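Local structure of protein arginine N-methyltransferase SFM1 (Saccharomyces cerevisiae, 5C74) at residues R114-T117 against K118-K121. The protein transfers a single methyl group from S-adenosyl-L-methionine to an arginine of ribosomal protein S3, as a SPOUT-family protein-arginine N-methyltransferase. Numbering follows the deposited sequence.
Sequences RDRT and KELK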
# COMPACT_ATOMS: atom_id res chain seq x y z
N ARG A 114 -8.32 8.73 -16.06
CA ARG A 114 -7.79 7.92 -17.15
C ARG A 114 -8.68 6.72 -17.40
O ARG A 114 -9.30 6.21 -16.47
CB ARG A 114 -6.36 7.47 -16.85
CG ARG A 114 -5.33 8.61 -16.92
CD ARG A 114 -3.98 8.19 -16.34
NE ARG A 114 -3.38 7.07 -17.07
CZ ARG A 114 -2.18 6.58 -16.81
NH1 ARG A 114 -1.43 7.13 -15.84
NH2 ARG A 114 -1.71 5.55 -17.51
N ASP A 115 -8.72 6.29 -18.66
CA ASP A 115 -9.46 5.11 -19.07
C ASP A 115 -8.44 4.05 -19.47
O ASP A 115 -8.00 4.00 -20.62
CB ASP A 115 -10.41 5.45 -20.22
CG ASP A 115 -11.22 4.25 -20.70
OD1 ASP A 115 -10.93 3.11 -20.30
OD2 ASP A 115 -12.15 4.47 -21.51
N ARG A 116 -8.03 3.24 -18.51
CA ARG A 116 -6.94 2.30 -18.70
C ARG A 116 -7.31 1.24 -19.74
O ARG A 116 -6.45 0.76 -20.49
CB ARG A 116 -6.55 1.65 -17.37
CG ARG A 116 -5.35 0.70 -17.45
CD ARG A 116 -4.14 1.39 -18.08
NE ARG A 116 -2.98 0.49 -18.20
CZ ARG A 116 -1.86 0.81 -18.85
NH1 ARG A 116 -1.74 1.99 -19.44
NH2 ARG A 116 -0.87 -0.07 -18.92
N THR A 117 -8.59 0.88 -19.78
CA THR A 117 -9.05 -0.07 -20.78
C THR A 117 -8.77 0.48 -22.17
O THR A 117 -8.21 -0.21 -23.03
CB THR A 117 -10.54 -0.37 -20.63
OG1 THR A 117 -10.71 -1.12 -19.43
CG2 THR A 117 -11.08 -1.18 -21.83
N LYS A 118 -9.13 1.75 -22.38
CA LYS A 118 -8.92 2.35 -23.68
C LYS A 118 -7.44 2.54 -23.99
O LYS A 118 -7.01 2.37 -25.14
CB LYS A 118 -9.66 3.70 -23.78
CG LYS A 118 -9.70 4.27 -25.20
CD LYS A 118 -10.57 5.54 -25.27
CE LYS A 118 -10.86 5.93 -26.71
NZ LYS A 118 -11.80 7.10 -26.79
N GLU A 119 -6.65 2.86 -22.97
CA GLU A 119 -5.20 2.96 -23.14
C GLU A 119 -4.60 1.64 -23.62
O GLU A 119 -3.80 1.62 -24.56
CB GLU A 119 -4.54 3.40 -21.84
CG GLU A 119 -4.82 4.84 -21.47
CD GLU A 119 -4.23 5.24 -20.11
OE1 GLU A 119 -3.48 4.43 -19.52
OE2 GLU A 119 -4.51 6.36 -19.64
N LEU A 120 -4.96 0.55 -22.95
CA LEU A 120 -4.42 -0.76 -23.29
C LEU A 120 -4.80 -1.15 -24.71
O LEU A 120 -3.97 -1.60 -25.50
CB LEU A 120 -4.91 -1.82 -22.30
CG LEU A 120 -4.20 -1.86 -20.95
CD1 LEU A 120 -4.97 -2.72 -19.95
CD2 LEU A 120 -2.78 -2.39 -21.12
N LYS A 121 -6.08 -0.99 -25.03
CA LYS A 121 -6.58 -1.38 -26.35
C LYS A 121 -6.03 -0.50 -27.47
O LYS A 121 -5.80 -0.97 -28.59
CB LYS A 121 -8.11 -1.34 -26.36
CG LYS A 121 -8.70 -2.48 -25.56
CD LYS A 121 -10.20 -2.54 -25.74
CE LYS A 121 -10.80 -3.66 -24.90
NZ LYS A 121 -12.20 -3.92 -25.32
O HOH W 1 -6.79 7.55 -20.45
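A bend at chi3 (61°) turns the guanidinium of Arg-114 onto the carboxylate of Glu-119, whose own chain runs extended beyond CG, chi2 176°. Arg-114 grips Glu-119 side-on, NE bonding to the syn lone pair of Glu-119 OE2 and NH2 to OE1, each at 2.9 Å, with the two planes nearly coplanar. Glu-119 OE1 also accepts from Arg-116 NH1 at 3.0 Å, nearly along its C-O axis, from a guanidinium almost perpendicular to the carboxylate. A water donating to OE2 and accepting from Asp-115 N ties the same carboxylate to the backbone. A glutamine in place of Glu-119 would probably cost the two arginines their shared charge and set an amide NH2 against an arginine N-H, leaving Arg-116 to its other partner, Glu-6. Asp-115 is the N-cap: its OD1 accepts from Lys-118 N at 3.1 Å, met from above the carboxylate plane, while Asp-115 O takes Glu-119 N to begin the helical bonding. Leu-120 CD2 lies over one face of the Arg-116 guanidinium, 3.7 Å from Arg-116 NH2. This is the start of helix 116-123, packed through Thr-117 and Leu-120 against Leu-82 of strand 80-83 in the parallel sheet, while Arg-116 NE reaches Glu-6 on strand 2-6 in a further salt bridge.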